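Local coordinates for avirulence protein AvrP123 (Melampsora lini, PDB 5VJJ) that is a zinc-binding effector of flax rust, recognised by the flax resistance protein P and possibly acting in the plant cell nucleus, at residues A51-Y56 with P63-A68. Sequence-based numbering, arbitrary orientation.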
loop_
_atom_site.group_PDB
_atom_site.type_symbol
_atom_site.label_atom_id
_atom_site.label_comp_id
_atom_site.label_asym_id
_atom_site.label_seq_id
_atom_site.Cartn_x
_atom_site.Cartn_y
_atom_site.Cartn_z
ATOM N N ALA A 51 1.176 -5.309 -3.524
ATOM C CA ALA A 51 1.272 -4.202 -2.586
ATOM C C ALA A 51 2.223 -3.154 -3.141
ATOM O O ALA A 51 3.197 -3.479 -3.826
ATOM C CB ALA A 51 1.753 -4.678 -1.212
ATOM N N GLU A 52 1.929 -1.889 -2.841
ATOM C CA GLU A 52 2.718 -0.761 -3.316
ATOM C C GLU A 52 2.960 0.208 -2.172
ATOM O O GLU A 52 2.132 0.344 -1.266
ATOM C CB GLU A 52 2.029 -0.001 -4.462
ATOM C CG GLU A 52 1.978 -0.736 -5.780
ATOM C CD GLU A 52 1.392 0.123 -6.880
ATOM O OE1 GLU A 52 0.632 1.063 -6.555
ATOM O OE2 GLU A 52 1.697 -0.142 -8.063
ATOM N N GLN A 53 4.095 0.895 -2.234
ATOM C CA GLN A 53 4.457 1.904 -1.254
ATOM C C GLN A 53 4.419 3.280 -1.901
ATOM O O GLN A 53 4.820 3.448 -3.061
ATOM C CB GLN A 53 5.842 1.634 -0.670
ATOM C CG GLN A 53 6.235 2.595 0.435
ATOM C CD GLN A 53 7.486 2.148 1.162
ATOM O OE1 GLN A 53 7.921 1.005 1.023
ATOM N NE2 GLN A 53 8.076 3.049 1.934
ATOM N N TYR A 54 3.921 4.259 -1.149
ATOM C CA TYR A 54 3.768 5.624 -1.625
ATOM C C TYR A 54 4.682 6.534 -0.822
ATOM O O TYR A 54 4.662 6.508 0.412
ATOM C CB TYR A 54 2.315 6.087 -1.508
ATOM C CG TYR A 54 1.334 5.183 -2.223
ATOM C CD1 TYR A 54 1.190 5.237 -3.605
ATOM C CD2 TYR A 54 0.557 4.274 -1.518
ATOM C CE1 TYR A 54 0.296 4.408 -4.262
ATOM C CE2 TYR A 54 -0.338 3.441 -2.167
ATOM C CZ TYR A 54 -0.465 3.513 -3.536
ATOM O OH TYR A 54 -1.352 2.688 -4.181
ATOM N N MET A 55 5.493 7.314 -1.529
ATOM C CA MET A 55 6.361 8.322 -0.937
ATOM C C MET A 55 5.827 9.687 -1.346
ATOM O O MET A 55 5.675 9.963 -2.541
ATOM C CB MET A 55 7.806 8.150 -1.407
ATOM C CG MET A 55 8.514 6.923 -0.851
ATOM S SD MET A 55 9.000 7.173 0.864
ATOM C CE MET A 55 10.369 6.032 0.995
ATOM N N TYR A 56 5.535 10.533 -0.363
ATOM C CA TYR A 56 4.999 11.851 -0.654
ATOM C C TYR A 56 5.445 12.832 0.422
ATOM O O TYR A 56 6.041 12.458 1.435
ATOM C CB TYR A 56 3.476 11.807 -0.764
ATOM C CG TYR A 56 2.820 11.054 0.362
ATOM C CD1 TYR A 56 2.537 9.703 0.245
ATOM C CD2 TYR A 56 2.484 11.694 1.547
ATOM C CE1 TYR A 56 1.934 9.010 1.274
ATOM C CE2 TYR A 56 1.880 11.012 2.573
ATOM C CZ TYR A 56 1.605 9.671 2.437
ATOM O OH TYR A 56 1.002 8.985 3.474
ATOM N N PRO A 63 7.324 14.972 4.991
ATOM C CA PRO A 63 7.661 13.660 4.411
ATOM C C PRO A 63 6.952 12.498 5.091
ATOM O O PRO A 63 7.079 12.326 6.306
ATOM C CB PRO A 63 9.182 13.571 4.605
ATOM C CG PRO A 63 9.644 15.001 4.675
ATOM C CD PRO A 63 8.521 15.770 5.310
ATOM N N ARG A 64 6.213 11.692 4.328
ATOM C CA ARG A 64 5.472 10.576 4.903
ATOM C C ARG A 64 5.291 9.493 3.849
ATOM O O ARG A 64 5.465 9.730 2.652
ATOM C CB ARG A 64 4.113 11.029 5.459
ATOM C CG ARG A 64 3.424 9.989 6.333
ATOM C CD ARG A 64 2.189 10.551 7.018
ATOM N NE ARG A 64 1.630 9.614 7.991
ATOM C CZ ARG A 64 0.593 9.879 8.778
ATOM N NH1 ARG A 64 -0.010 11.060 8.720
ATOM N NH2 ARG A 64 0.157 8.960 9.629
ATOM N N SER A 65 4.938 8.295 4.312
ATOM C CA SER A 65 4.811 7.135 3.443
ATOM C C SER A 65 3.821 6.149 4.052
ATOM O O SER A 65 3.620 6.126 5.268
ATOM C CB SER A 65 6.176 6.459 3.234
ATOM O OG SER A 65 6.081 5.340 2.363
ATOM N N HIS A 66 3.202 5.339 3.191
ATOM C CA HIS A 66 2.356 4.236 3.631
ATOM C C HIS A 66 2.216 3.248 2.481
ATOM O O HIS A 66 2.449 3.584 1.316
ATOM C CB HIS A 66 0.974 4.713 4.111
ATOM C CG HIS A 66 0.017 5.042 3.008
ATOM N ND1 HIS A 66 -0.339 6.336 2.691
ATOM C CD2 HIS A 66 -0.683 4.245 2.165
ATOM C CE1 HIS A 66 -1.205 6.323 1.695
ATOM N NE2 HIS A 66 -1.428 5.066 1.355
ATOM N N VAL A 67 1.812 2.025 2.824
ATOM C CA VAL A 67 1.726 0.921 1.873
ATOM C C VAL A 67 0.265 0.539 1.684
ATOM O O VAL A 67 -0.532 0.595 2.628
ATOM C CB VAL A 67 2.562 -0.290 2.343
ATOM C CG1 VAL A 67 2.342 -1.500 1.442
ATOM C CG2 VAL A 67 4.040 0.067 2.374
ATOM N N ALA A 68 -0.082 0.162 0.456
ATOM C CA ALA A 68 -1.417 -0.299 0.111
ATOM C C ALA A 68 -1.304 -1.626 -0.624
ATOM O O ALA A 68 -0.349 -1.857 -1.372
ATOM C CB ALA A 68 -2.160 0.719 -0.762
#
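Glu52, Tyr54 and Tyr56 form hydrogen-bonded pairs with Ala68, His66 and Arg64 as strands 51-56 and 64-68 run antiparallel, their axes 4.6 Å apart at closest approach. The ladder is not uniform: Tyr54 N reaches His66 O at 2.9 Å, whereas the return bond from His66 N to Tyr54 O is weak, at 3.3 Å. That carbonyl gains a second donor, the hydroxyl of Ser65, whose OG lies 2.7 Å from Tyr54 O, above the carbonyl plane. Ser65 OG is itself the acceptor for Gln53 NE2, 3.1 Å away and close to the plane of the amide, giving a relay from amide through hydroxyl to backbone. On this same face, which also carries Met55 and Val67, the CG2 methyl of Val67 packs on CB and CG of Gln53.

The other face holds an aromatic cluster in which His66 touches both tyrosines. The chi1 of Tyr56, 47°, sets CG between its backbone N and carbonyl carbon and swings the ring over the neighbouring strand, where Arg64 O sits over the ring centre, 3.5 Å above its plane. The extended arginine runs alongside, its CB 3.6 Å from Tyr56 CE2. Tyr56 OH meets the edge of the imidazole through a hydrogen bond to His66 ND1. The other imidazole nitrogen, NE2, lies 3.6 Å from Tyr54 CD2, the two rings meeting obliquely with their planes at 55°, while the Tyr54 edge rests against Ala68 CB.

Beyond Tyr56 and Arg64 lies the zinc site of Cys16, Cys18, Cys58 and Cys61, and strand 29-30 pairs with the other edge of 51-58, the middle strand. The whole is a beta hairpin within a three-stranded antiparallel sheet, with two of that site's four cysteine ligands, Cys58 ending the first strand and Cys61 in the turn.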